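Local coordinates for ECF RNA polymerase sigma factor SigK (PDB 4NQW), which serves as an initiation factor that probably guides RNA polymerase to specific promoters and is probably held inactive by an anti-sigma factor until regulated proteolysis releases it, at residues L57-V61 with E163-Y167; Y67-T71 with R104-R108; E74-V79 with M100-R104; R146-L151 with L197-L201. One frame throughout, in Å; residues are numbered along the deposited sequence.

Interaction 1: L57-V61 with E163-Y167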
loop_
_atom_site.group_PDB
_atom_site.type_symbol
_atom_site.label_atom_id
_atom_site.label_comp_id
_atom_site.label_asym_id
_atom_site.label_seq_id
_atom_site.Cartn_x
_atom_site.Cartn_y
_atom_site.Cartn_z
ATOM N N LEU A 57 5.279 -8.446 0.375
ATOM C CA LEU A 57 5.440 -7.065 -0.069
ATOM C C LEU A 57 6.686 -6.453 0.558
ATOM O O LEU A 57 7.505 -5.853 -0.136
ATOM C CB LEU A 57 4.210 -6.217 0.281
ATOM C CG LEU A 57 4.334 -4.722 -0.047
ATOM C CD1 LEU A 57 4.675 -4.497 -1.514
ATOM C CD2 LEU A 57 3.054 -3.990 0.315
ATOM N N VAL A 58 6.822 -6.616 1.872
ATOM C CA VAL A 58 7.977 -6.096 2.598
ATOM C C VAL A 58 9.275 -6.694 2.045
ATOM O O VAL A 58 10.220 -5.958 1.750
ATOM C CB VAL A 58 7.851 -6.354 4.113
ATOM C CG1 VAL A 58 9.139 -5.998 4.837
ATOM C CG2 VAL A 58 6.695 -5.546 4.690
ATOM N N MET A 59 9.310 -8.019 1.897
ATOM C CA MET A 59 10.449 -8.698 1.261
ATOM C C MET A 59 10.795 -8.070 -0.086
ATOM O O MET A 59 11.959 -7.798 -0.368
ATOM C CB MET A 59 10.171 -10.199 1.057
ATOM C CG MET A 59 10.771 -11.116 2.115
ATOM S SD MET A 59 12.542 -10.883 2.397
ATOM C CE MET A 59 13.206 -10.976 0.736
ATOM N N ARG A 60 9.776 -7.845 -0.907
ATOM C CA ARG A 60 9.960 -7.257 -2.228
ATOM C C ARG A 60 10.641 -5.889 -2.164
ATOM O O ARG A 60 11.540 -5.606 -2.957
ATOM C CB ARG A 60 8.608 -7.143 -2.947
ATOM C CG ARG A 60 8.666 -6.527 -4.336
ATOM C CD ARG A 60 9.516 -7.349 -5.295
ATOM N NE ARG A 60 10.436 -6.495 -6.050
ATOM C CZ ARG A 60 10.234 -6.041 -7.288
ATOM N NH1 ARG A 60 9.133 -6.352 -7.971
ATOM N NH2 ARG A 60 11.154 -5.267 -7.854
ATOM N N VAL A 61 10.216 -5.053 -1.217
ATOM C CA VAL A 61 10.728 -3.685 -1.093
ATOM C C VAL A 61 12.116 -3.654 -0.449
ATOM O O VAL A 61 13.026 -3.010 -0.969
ATOM C CB VAL A 61 9.759 -2.789 -0.287
ATOM C CG1 VAL A 61 10.345 -1.397 -0.081
ATOM C CG2 VAL A 61 8.416 -2.687 -0.993
ATOM N N GLU A 163 6.928 0.140 -11.001
ATOM C CA GLU A 163 8.155 -0.544 -10.582
ATOM C C GLU A 163 9.058 0.367 -9.744
ATOM O O GLU A 163 9.542 -0.036 -8.684
ATOM C CB GLU A 163 8.929 -1.057 -11.803
ATOM C CG GLU A 163 9.960 -2.135 -11.496
ATOM C CD GLU A 163 9.341 -3.510 -11.295
ATOM O OE1 GLU A 163 8.600 -3.972 -12.191
ATOM O OE2 GLU A 163 9.607 -4.135 -10.246
ATOM N N LEU A 164 9.276 1.592 -10.220
ATOM C CA LEU A 164 10.166 2.535 -9.537
ATOM C C LEU A 164 9.516 3.166 -8.306
ATOM O O LEU A 164 10.137 3.242 -7.247
ATOM C CB LEU A 164 10.632 3.633 -10.499
ATOM C CG LEU A 164 11.556 3.186 -11.637
ATOM C CD1 LEU A 164 11.769 4.329 -12.613
ATOM C CD2 LEU A 164 12.894 2.686 -11.112
ATOM N N ALA A 165 8.270 3.614 -8.443
ATOM C CA ALA A 165 7.584 4.308 -7.352
ATOM C C ALA A 165 7.159 3.356 -6.246
ATOM O O ALA A 165 7.529 3.540 -5.088
ATOM C CB ALA A 165 6.377 5.063 -7.878
ATOM N N TYR A 166 6.383 2.341 -6.611
ATOM C CA TYR A 166 5.816 1.421 -5.633
ATOM C C TYR A 166 6.885 0.475 -5.072
ATOM O O TYR A 166 7.183 0.524 -3.885
ATOM C CB TYR A 166 4.642 0.646 -6.241
ATOM C CG TYR A 166 3.801 -0.096 -5.231
ATOM C CD1 TYR A 166 2.920 0.583 -4.388
ATOM C CD2 TYR A 166 3.874 -1.481 -5.124
ATOM C CE1 TYR A 166 2.146 -0.100 -3.462
ATOM C CE2 TYR A 166 3.107 -2.172 -4.202
ATOM C CZ TYR A 166 2.246 -1.479 -3.374
ATOM O OH TYR A 166 1.486 -2.171 -2.462
ATOM N N TYR A 167 7.484 -0.358 -5.918
ATOM C CA TYR A 167 8.473 -1.331 -5.437
ATOM C C TYR A 167 9.836 -0.721 -5.112
ATOM O O TYR A 167 10.445 -1.081 -4.106
ATOM C CB TYR A 167 8.626 -2.487 -6.428
ATOM C CG TYR A 167 7.366 -3.309 -6.565
ATOM C CD1 TYR A 167 6.743 -3.849 -5.443
ATOM C CD2 TYR A 167 6.794 -3.547 -7.816
ATOM C CE1 TYR A 167 5.588 -4.600 -5.558
ATOM C CE2 TYR A 167 5.635 -4.299 -7.941
ATOM C CZ TYR A 167 5.038 -4.823 -6.808
ATOM O OH TYR A 167 3.890 -5.571 -6.923
HETATM O O HOH W 1 13.024 -1.857 -3.418
#

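Interaction 2: Y67-T71 with R104-R108. With CD (cadmium ion), chain E; CD (cadmium ion), chain L; CD (cadmium ion), chain C.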
loop_
_atom_site.group_PDB
_atom_site.type_symbol
_atom_site.label_atom_id
_atom_site.label_comp_id
_atom_site.label_asym_id
_atom_site.label_seq_id
_atom_site.Cartn_x
_atom_site.Cartn_y
_atom_site.Cartn_z
ATOM N N TYR A 67 15.463 -7.742 8.267
ATOM C CA TYR A 67 14.704 -6.500 8.407
ATOM C C TYR A 67 13.249 -6.651 7.949
ATOM O O TYR A 67 12.368 -5.971 8.478
ATOM C CB TYR A 67 15.398 -5.345 7.674
ATOM C CG TYR A 67 16.685 -4.914 8.343
ATOM C CD1 TYR A 67 16.666 -4.217 9.550
ATOM C CD2 TYR A 67 17.923 -5.218 7.784
ATOM C CE1 TYR A 67 17.841 -3.831 10.175
ATOM C CE2 TYR A 67 19.103 -4.835 8.402
ATOM C CZ TYR A 67 19.057 -4.142 9.596
ATOM O OH TYR A 67 20.227 -3.760 10.212
ATOM N N SER A 68 12.997 -7.542 6.988
ATOM C CA SER A 68 11.626 -7.821 6.544
ATOM C C SER A 68 10.785 -8.458 7.653
ATOM O O SER A 68 9.594 -8.166 7.783
ATOM C CB SER A 68 11.615 -8.718 5.303
ATOM O OG SER A 68 12.115 -8.026 4.173
ATOM N N GLU A 69 11.411 -9.327 8.443
ATOM C CA GLU A 69 10.761 -9.916 9.610
ATOM C C GLU A 69 10.436 -8.847 10.653
ATOM O O GLU A 69 9.309 -8.767 11.138
ATOM C CB GLU A 69 11.644 -11.006 10.228
ATOM C CG GLU A 69 11.752 -12.263 9.378
ATOM C CD GLU A 69 12.722 -13.292 9.941
ATOM O OE1 GLU A 69 13.249 -13.096 11.058
ATOM O OE2 GLU A 69 12.960 -14.314 9.261
ATOM N N GLU A 70 11.423 -8.021 10.985
ATOM C CA GLU A 70 11.236 -6.963 11.983
ATOM C C GLU A 70 10.194 -5.928 11.553
ATOM O O GLU A 70 9.386 -5.483 12.365
ATOM C CB GLU A 70 12.563 -6.272 12.291
ATOM C CG GLU A 70 13.562 -7.178 12.993
ATOM C CD GLU A 70 14.835 -6.463 13.399
ATOM O OE1 GLU A 70 14.992 -5.266 13.076
ATOM O OE2 GLU A 70 15.682 -7.106 14.049
ATOM N N THR A 71 10.221 -5.551 10.278
ATOM C CA THR A 71 9.247 -4.608 9.730
ATOM C C THR A 71 7.832 -5.189 9.783
ATOM O O THR A 71 6.887 -4.486 10.135
ATOM C CB THR A 71 9.596 -4.227 8.280
ATOM O OG1 THR A 71 10.941 -3.736 8.226
ATOM C CG2 THR A 71 8.645 -3.163 7.742
ATOM N N ARG A 104 5.501 1.708 5.582
ATOM C CA ARG A 104 6.565 1.383 6.529
ATOM C C ARG A 104 7.810 0.846 5.825
ATOM O O ARG A 104 8.928 1.227 6.163
ATOM C CB ARG A 104 6.064 0.373 7.569
ATOM C CG ARG A 104 6.954 0.249 8.795
ATOM C CD ARG A 104 6.268 -0.549 9.891
ATOM N NE ARG A 104 5.241 0.227 10.589
ATOM C CZ ARG A 104 5.428 0.914 11.718
ATOM N NH1 ARG A 104 6.615 0.952 12.314
ATOM N NH2 ARG A 104 4.414 1.577 12.258
ATOM N N ALA A 105 7.610 -0.036 4.846
ATOM C CA ALA A 105 8.717 -0.606 4.075
ATOM C C ALA A 105 9.440 0.453 3.239
ATOM O O ALA A 105 10.672 0.509 3.228
ATOM C CB ALA A 105 8.214 -1.723 3.179
ATOM N N VAL A 106 8.669 1.281 2.536
ATOM C CA VAL A 106 9.227 2.354 1.710
ATOM C C VAL A 106 10.005 3.346 2.573
ATOM O O VAL A 106 11.106 3.764 2.212
ATOM C CB VAL A 106 8.117 3.078 0.907
ATOM C CG1 VAL A 106 8.559 4.468 0.460
ATOM C CG2 VAL A 106 7.705 2.233 -0.292
ATOM N N ASP A 107 9.426 3.714 3.711
ATOM C CA ASP A 107 10.109 4.559 4.687
ATOM C C ASP A 107 11.470 3.974 5.081
ATOM O O ASP A 107 12.464 4.698 5.166
ATOM C CB ASP A 107 9.231 4.739 5.928
ATOM C CG ASP A 107 9.988 5.333 7.095
ATOM O OD1 ASP A 107 10.633 4.565 7.843
ATOM O OD2 ASP A 107 9.927 6.567 7.269
ATOM N N ARG A 108 11.498 2.665 5.320
ATOM C CA ARG A 108 12.727 1.947 5.677
ATOM C C ARG A 108 13.829 2.163 4.637
ATOM O O ARG A 108 14.993 2.352 4.987
ATOM C CB ARG A 108 12.446 0.446 5.805
ATOM C CG ARG A 108 13.135 -0.238 6.973
ATOM C CD ARG A 108 12.482 0.130 8.297
ATOM N NE ARG A 108 12.518 -0.967 9.262
ATOM C CZ ARG A 108 13.604 -1.384 9.911
ATOM N NH1 ARG A 108 14.788 -0.811 9.708
ATOM N NH2 ARG A 108 13.506 -2.396 10.768
HETATM CD CD CD E . 14.015 -15.773 10.887
HETATM CD CD CD L . 9.152 8.508 6.065
HETATM CD CD CD C . 12.171 5.757 9.318
HETATM O O HOH W 2 13.621 3.453 9.241
HETATM O O HOH W 3 15.088 -16.569 8.724
HETATM O O HOH W 4 13.473 -18.322 10.257
#

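Interaction 3: E74-V79 with M100-R104. With CD (cadmium ion), chain F.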
loop_
_atom_site.group_PDB
_atom_site.type_symbol
_atom_site.label_atom_id
_atom_site.label_comp_id
_atom_site.label_asym_id
_atom_site.label_seq_id
_atom_site.Cartn_x
_atom_site.Cartn_y
_atom_site.Cartn_z
ATOM N N GLU A 74 6.505 -4.858 13.273
ATOM C CA GLU A 74 6.105 -3.472 13.505
ATOM C C GLU A 74 4.736 -3.199 12.892
ATOM O O GLU A 74 3.911 -2.514 13.493
ATOM C CB GLU A 74 7.138 -2.502 12.925
ATOM C CG GLU A 74 8.452 -2.446 13.691
ATOM C CD GLU A 74 9.497 -1.560 13.025
ATOM O OE1 GLU A 74 9.187 -0.905 12.005
ATOM O OE2 GLU A 74 10.639 -1.521 13.527
ATOM N N ILE A 75 4.502 -3.750 11.702
ATOM C CA ILE A 75 3.245 -3.552 10.978
ATOM C C ILE A 75 2.066 -4.121 11.762
ATOM O O ILE A 75 1.076 -3.428 11.975
ATOM C CB ILE A 75 3.298 -4.170 9.561
ATOM C CG1 ILE A 75 4.287 -3.389 8.691
ATOM C CG2 ILE A 75 1.925 -4.138 8.904
ATOM C CD1 ILE A 75 4.777 -4.123 7.460
ATOM N N TYR A 76 2.178 -5.370 12.204
ATOM C CA TYR A 76 1.097 -6.009 12.962
ATOM C C TYR A 76 0.961 -5.477 14.392
ATOM O O TYR A 76 -0.116 -5.580 14.985
ATOM C CB TYR A 76 1.239 -7.534 12.943
ATOM C CG TYR A 76 0.851 -8.115 11.605
ATOM C CD1 TYR A 76 1.817 -8.533 10.695
ATOM C CD2 TYR A 76 -0.484 -8.214 11.236
ATOM C CE1 TYR A 76 1.460 -9.050 9.459
ATOM C CE2 TYR A 76 -0.851 -8.727 10.004
ATOM C CZ TYR A 76 0.124 -9.144 9.120
ATOM O OH TYR A 76 -0.243 -9.658 7.900
ATOM N N LEU A 77 2.030 -4.898 14.937
ATOM C CA LEU A 77 1.925 -4.167 16.205
ATOM C C LEU A 77 1.079 -2.909 15.993
ATOM O O LEU A 77 0.226 -2.595 16.817
ATOM C CB LEU A 77 3.310 -3.814 16.770
ATOM C CG LEU A 77 3.444 -3.313 18.223
ATOM C CD1 LEU A 77 2.916 -1.894 18.413
ATOM C CD2 LEU A 77 2.785 -4.257 19.221
ATOM N N GLU A 78 1.301 -2.201 14.883
ATOM C CA GLU A 78 0.473 -1.033 14.552
ATOM C C GLU A 78 -0.975 -1.429 14.262
ATOM O O GLU A 78 -1.895 -0.702 14.632
ATOM C CB GLU A 78 1.041 -0.232 13.371
ATOM C CG GLU A 78 0.222 1.023 13.063
ATOM C CD GLU A 78 0.821 1.920 11.995
ATOM O OE1 GLU A 78 0.156 2.908 11.621
ATOM O OE2 GLU A 78 1.947 1.655 11.525
ATOM N N VAL A 79 -1.177 -2.567 13.601
ATOM C CA VAL A 79 -2.529 -3.086 13.373
ATOM C C VAL A 79 -3.242 -3.185 14.715
ATOM O O VAL A 79 -4.314 -2.618 14.901
ATOM C CB VAL A 79 -2.528 -4.480 12.703
ATOM C CG1 VAL A 79 -3.933 -5.072 12.670
ATOM C CG2 VAL A 79 -1.974 -4.402 11.289
ATOM N N MET A 100 -0.441 0.581 5.018
ATOM C CA MET A 100 0.439 0.894 6.148
ATOM C C MET A 100 1.726 0.066 6.106
ATOM O O MET A 100 2.772 0.522 6.564
ATOM C CB MET A 100 -0.290 0.721 7.489
ATOM C CG MET A 100 -0.665 -0.704 7.865
ATOM S SD MET A 100 -1.097 -0.883 9.608
ATOM C CE MET A 100 -2.455 0.276 9.757
ATOM N N ALA A 101 1.637 -1.142 5.548
ATOM C CA ALA A 101 2.801 -2.017 5.374
ATOM C C ALA A 101 3.758 -1.449 4.333
ATOM O O ALA A 101 4.976 -1.437 4.532
ATOM C CB ALA A 101 2.357 -3.413 4.966
ATOM N N HIS A 102 3.195 -0.981 3.225
ATOM C CA HIS A 102 3.976 -0.368 2.161
ATOM C C HIS A 102 4.632 0.926 2.623
ATOM O O HIS A 102 5.800 1.183 2.328
ATOM C CB HIS A 102 3.090 -0.066 0.960
ATOM C CG HIS A 102 3.851 0.431 -0.222
ATOM N ND1 HIS A 102 4.518 -0.415 -1.076
ATOM C CD2 HIS A 102 4.078 1.685 -0.677
ATOM C CE1 HIS A 102 5.116 0.296 -2.013
ATOM N NE2 HIS A 102 4.864 1.574 -1.796
ATOM N N ARG A 103 3.863 1.746 3.332
ATOM C CA ARG A 103 4.367 3.005 3.865
ATOM C C ARG A 103 5.572 2.762 4.770
ATOM O O ARG A 103 6.548 3.512 4.720
ATOM C CB ARG A 103 3.263 3.730 4.637
ATOM C CG ARG A 103 3.689 5.049 5.267
ATOM C CD ARG A 103 2.640 5.557 6.239
ATOM N NE ARG A 103 3.133 6.680 7.037
ATOM C CZ ARG A 103 2.816 7.959 6.844
ATOM N NH1 ARG A 103 1.981 8.321 5.878
ATOM N NH2 ARG A 103 3.333 8.891 7.636
ATOM N N ARG A 104 5.501 1.708 5.582
ATOM C CA ARG A 104 6.565 1.383 6.529
ATOM C C ARG A 104 7.810 0.846 5.825
ATOM O O ARG A 104 8.928 1.227 6.163
ATOM C CB ARG A 104 6.064 0.373 7.569
ATOM C CG ARG A 104 6.954 0.249 8.795
ATOM C CD ARG A 104 6.268 -0.549 9.891
ATOM N NE ARG A 104 5.241 0.227 10.589
ATOM C CZ ARG A 104 5.428 0.914 11.718
ATOM N NH1 ARG A 104 6.615 0.952 12.314
ATOM N NH2 ARG A 104 4.414 1.577 12.258
HETATM CD CD CD F . 2.011 4.127 10.320
HETATM O O HOH W 5 2.067 -0.224 9.333
HETATM O O HOH W 6 2.492 6.295 11.939
#

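Interaction 4: R146-L151 with L197-L201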
loop_
_atom_site.group_PDB
_atom_site.type_symbol
_atom_site.label_atom_id
_atom_site.label_comp_id
_atom_site.label_asym_id
_atom_site.label_seq_id
_atom_site.Cartn_x
_atom_site.Cartn_y
_atom_site.Cartn_z
ATOM N N ARG A 146 -3.156 -14.109 -12.152
ATOM C CA ARG A 146 -4.155 -13.182 -12.686
ATOM C C ARG A 146 -3.622 -11.747 -12.656
ATOM O O ARG A 146 -3.751 -11.004 -13.631
ATOM C CB ARG A 146 -5.452 -13.275 -11.871
ATOM C CG ARG A 146 -6.635 -12.517 -12.460
ATOM C CD ARG A 146 -7.894 -12.718 -11.628
ATOM N NE ARG A 146 -7.967 -11.800 -10.489
ATOM C CZ ARG A 146 -8.509 -10.581 -10.518
ATOM N NH1 ARG A 146 -9.040 -10.090 -11.635
ATOM N NH2 ARG A 146 -8.518 -9.838 -9.414
ATOM N N VAL A 147 -3.022 -11.375 -11.528
ATOM C CA VAL A 147 -2.461 -10.037 -11.337
ATOM C C VAL A 147 -1.220 -9.824 -12.202
ATOM O O VAL A 147 -1.035 -8.750 -12.780
ATOM C CB VAL A 147 -2.103 -9.791 -9.851
ATOM C CG1 VAL A 147 -1.287 -8.513 -9.683
ATOM C CG2 VAL A 147 -3.369 -9.728 -9.006
ATOM N N THR A 148 -0.373 -10.846 -12.276
ATOM C CA THR A 148 0.851 -10.790 -13.076
ATOM C C THR A 148 0.558 -10.548 -14.563
ATOM O O THR A 148 1.317 -9.848 -15.236
ATOM C CB THR A 148 1.680 -12.082 -12.909
ATOM O OG1 THR A 148 1.882 -12.344 -11.513
ATOM C CG2 THR A 148 3.034 -11.959 -13.598
ATOM N N GLU A 149 -0.535 -11.123 -15.067
ATOM C CA GLU A 149 -0.978 -10.874 -16.446
ATOM C C GLU A 149 -1.319 -9.397 -16.662
ATOM O O GLU A 149 -0.957 -8.817 -17.686
ATOM C CB GLU A 149 -2.196 -11.743 -16.795
ATOM C CG GLU A 149 -2.763 -11.496 -18.194
ATOM C CD GLU A 149 -3.964 -12.369 -18.530
ATOM O OE1 GLU A 149 -4.556 -12.974 -17.611
ATOM O OE2 GLU A 149 -4.329 -12.445 -19.723
ATOM N N CYS A 150 -2.025 -8.805 -15.702
ATOM C CA CYS A 150 -2.421 -7.398 -15.780
ATOM C C CYS A 150 -1.216 -6.463 -15.704
ATOM O O CYS A 150 -1.142 -5.487 -16.448
ATOM C CB CYS A 150 -3.432 -7.060 -14.678
ATOM S SG CYS A 150 -5.062 -7.797 -14.941
ATOM N N LEU A 151 -0.278 -6.767 -14.808
ATOM C CA LEU A 151 0.984 -6.025 -14.727
ATOM C C LEU A 151 1.797 -6.143 -16.018
ATOM O O LEU A 151 2.411 -5.169 -16.461
ATOM C CB LEU A 151 1.825 -6.516 -13.545
ATOM C CG LEU A 151 1.393 -6.011 -12.168
ATOM C CD1 LEU A 151 1.877 -6.949 -11.074
ATOM C CD2 LEU A 151 1.906 -4.598 -11.932
ATOM N N LEU A 197 -4.762 -0.999 -14.546
ATOM C CA LEU A 197 -4.777 -2.089 -13.570
ATOM C C LEU A 197 -6.164 -2.273 -12.966
ATOM O O LEU A 197 -6.666 -3.395 -12.893
ATOM C CB LEU A 197 -3.755 -1.848 -12.451
ATOM C CG LEU A 197 -2.285 -2.119 -12.769
ATOM C CD1 LEU A 197 -1.449 -1.905 -11.518
ATOM C CD2 LEU A 197 -2.081 -3.526 -13.311
ATOM N N ARG A 198 -6.773 -1.170 -12.535
ATOM C CA ARG A 198 -8.139 -1.192 -12.009
ATOM C C ARG A 198 -9.090 -1.864 -13.002
ATOM O O ARG A 198 -9.906 -2.703 -12.618
ATOM C CB ARG A 198 -8.618 0.234 -11.701
ATOM C CG ARG A 198 -9.906 0.304 -10.893
ATOM C CD ARG A 198 -10.339 1.737 -10.605
ATOM N NE ARG A 198 -9.284 2.527 -9.959
ATOM C CZ ARG A 198 -8.610 3.535 -10.519
ATOM N NH1 ARG A 198 -8.855 3.929 -11.768
ATOM N NH2 ARG A 198 -7.675 4.166 -9.816
ATOM N N ASN A 199 -8.962 -1.507 -14.279
ATOM C CA ASN A 199 -9.809 -2.064 -15.336
ATOM C C ASN A 199 -9.528 -3.541 -15.619
ATOM O O ASN A 199 -10.460 -4.342 -15.713
ATOM C CB ASN A 199 -9.669 -1.245 -16.628
ATOM C CG ASN A 199 -10.257 0.154 -16.506
ATOM O OD1 ASN A 199 -11.108 0.415 -15.655
ATOM N ND2 ASN A 199 -9.806 1.062 -17.367
ATOM N N CYS A 200 -8.249 -3.896 -15.749
ATOM C CA CYS A 200 -7.843 -5.278 -16.039
ATOM C C CYS A 200 -8.236 -6.236 -14.917
ATOM O O CYS A 200 -8.653 -7.365 -15.176
ATOM C CB CYS A 200 -6.331 -5.357 -16.273
ATOM S SG CYS A 200 -5.712 -7.004 -16.703
ATOM N N LEU A 201 -8.104 -5.777 -13.676
ATOM C CA LEU A 201 -8.429 -6.593 -12.506
ATOM C C LEU A 201 -9.938 -6.700 -12.249
ATOM O O LEU A 201 -10.371 -7.546 -11.466
ATOM C CB LEU A 201 -7.713 -6.050 -11.263
ATOM C CG LEU A 201 -6.181 -6.129 -11.268
ATOM C CD1 LEU A 201 -5.599 -5.347 -10.102
ATOM C CD2 LEU A 201 -5.690 -7.567 -11.220
#

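Interaction 1: L57-V61 with E163-Y167
Arg-60 swings CG opposite its backbone N (chi1 179°) and then bends at chi2 and chi3, a course that brings its guanidinium over Tyr-167 and up to Glu-163. Here domain 2 of the sigma-70 fold, through helix 42-62, meets domain 4, through helix 156-167. The guanidinium lies nearly flat on the Tyr-167 ring, planes 17° apart, as an off-centre cation-pi stack with CZ of Arg-60 4.5 Å from the centroid of that ring. Glu-163, bent at chi2, comes in across the arginine and takes both end nitrogens on a single oxygen: OE2 of Glu-163 lies 3.1 Å from NH2 and 3.2 Å from NH1 of Arg-60, close to the guanidinium plane. With one face against the tyrosine and one edge bonded to the carboxylate, the group is restricted in its rotation. Deeper, Leu-57 supplies the apolar part. CD1 of Leu-57 sits 3.9 Å from CE2 of Tyr-166 and near the edge of the Tyr-167 ring. On the ring face of Tyr-167 opposite Arg-60 lies CD2 of Tyr-166, offset toward the rim; the Tyr-166 ring itself stacks with His-102. Across the backbones a water donates to two carbonyls, 2.7 Å from Val-61 O and 2.8 Å from Tyr-167 O.

Interaction 2: Y67-T71 with R104-R108
Arg-108 ends among three partners, Tyr-67, Glu-70 and Thr-71, without a firm bond to any of them. NH2 of Arg-108 lies 3.8 Å from CD1 of Tyr-67, near the plane of the ring and at its edge, with the guanidinium turned 79° to the ring, so this is no flat stack. The carboxylate of Glu-70 is nearly coplanar with the guanidinium, OE1 at its edge, but OE1 of Glu-70 stays 4.0 Å from NH2 of Arg-108, a long salt bridge. NE of Arg-108 gives a weak, bent hydrogen bond to Thr-71 OG1, 3.4 Å away with an angle of 123° at the hydrogen.

Thr-71 holds its hydroxyl beside its own backbone N (chi1 -55°), where OG1 of Thr-71 donates to Tyr-67 O at 2.7 Å; that carbonyl also accepts the threonine's backbone N-H, from the opposite face of its plane. The same torsion turns CG2 of Thr-71 toward the aliphatic part of Arg-104, 4.0 Å from CG of Arg-104. The charged end of Arg-104 goes elsewhere, to Glu-74 and Glu-78.

The helices, 65-82 and 93-111, pack within domain 2, and Glu-70 and Thr-71 belong to the motif that meets the polymerase core subunit RpoC. Farther out, Asp-107 divides its oxygens between two cadmium ions, OD1 and OD2 each 2.4 Å from its own metal, and an acidic side chain of another protein's chain shares the ion at OD2. The polar links across the contact are long or weak; Arg-108 is therefore probably held more by several modest attractions than by one directed bond.

Interaction 3: E74-V79 with M100-R104
Glu-74 and Glu-78, one helical turn apart on helix 65-82, take the two end nitrogens of Arg-104 from helix 93-111, and these salt bridges carry the polar side of the contact. NH2 of Arg-104 donates to Glu-78 OE2 at 2.6 Å, nearly straight at 164°, while NH1 of Arg-104 donates to Glu-74 OE1 at 3.2 Å. Both acceptors lie close to the guanidinium plane, yet each is met from above the plane of its carboxylate, and the carboxylates stand steeply to the guanidinium. A bend at chi3 of Arg-104 (-76°) turns the group between the two acids, with Glu-74 O over one of its faces.

Apolar contacts fill the buried side of this helix pair in domain 2. CD1 of Ile-75 presses on CB of Ala-101 at 3.5 Å. CG1 of Ile-75 runs alongside the Arg-104 chain, 3.7 Å from Arg-104 CD. Met-100 places CG between its backbone N and carbonyl carbon (chi1 68°), and SD of Met-100 comes 4.0 Å from CG2 of Val-79. Ile-75 also reaches Val-58 of helix 42-62, which joins the pair to a third helix of the domain.

Metal and water complete the set. A cadmium ion is chelated by both oxygens of Glu-78, OE1 at 2.6 Å and OE2 at 2.8 Å, and a water donates to OE2 while bridging weakly to Met-100 O and NE of Arg-104. OE2 of Glu-78 thus serves arginine, metal and water together; so much positive charge around one carboxylate would be expected to keep it ionised.

Interaction 4: R146-L151 with L197-L201
Cys-150 and Cys-200 are joined SG to SG at 2.0 Å, the covalent tie between helices 141-153 and 183-201. Their sulfurs leave the backbones differently: SG of Cys-150 lies beside its backbone N (chi1 -71°), whereas SG of Cys-200 stands anti to its own (chi1 -178°). The bridge itself has a torsion of -80°, close to the relaxed value for a disulfide.

Packing is close around it. CD2 of Leu-201 sits 3.8 Å from SG of Cys-150 and 3.9 Å from CG2 of Val-147, and CD2 of Leu-197 lies 3.8 Å from Cys-150 O. Beyond this, Leu-151 and Leu-197 meet more loosely, 4.3 Å between CD2 of Leu-151 and CD1 of Leu-197.

The looser, partly exposed side is polar, though another protein's chain packs on Arg-146 and Leu-201. Arg-146 lays a guanidinium face over CD2 of Leu-201 and donates from NH1 to Leu-201 O, 2.9 Å and nearly straight, although the donor stands above the carbonyl plane. NE of Arg-146 pairs with Glu-143. The disulfide links the first and last helices of sigma-70 domain 4, whose probable DNA-binding helix-turn-helix comprises helix 172-178 and the start of helix 183-201.

Interactions 2 and 3 lie within domain 2, with centres 8 Å apart, both between helices 65-82 and 93-111 and sharing Arg-104. Along the chain both are nested inside the loop closed by interaction 1, which joins helix 42-62 of domain 2 to helix 156-167 of domain 4. Interaction 1 touches both: Val-58 packs on Thr-71 and Ile-75, and Val-61 on Ala-105. Interaction 4 lies wholly in domain 4, its centre about 25 Å from that of interaction 3 and 17 Å from that of interaction 1, with whose segments its own alternate along the chain. The two domains, each held internally, thus meet in a compact arrangement at interaction 1.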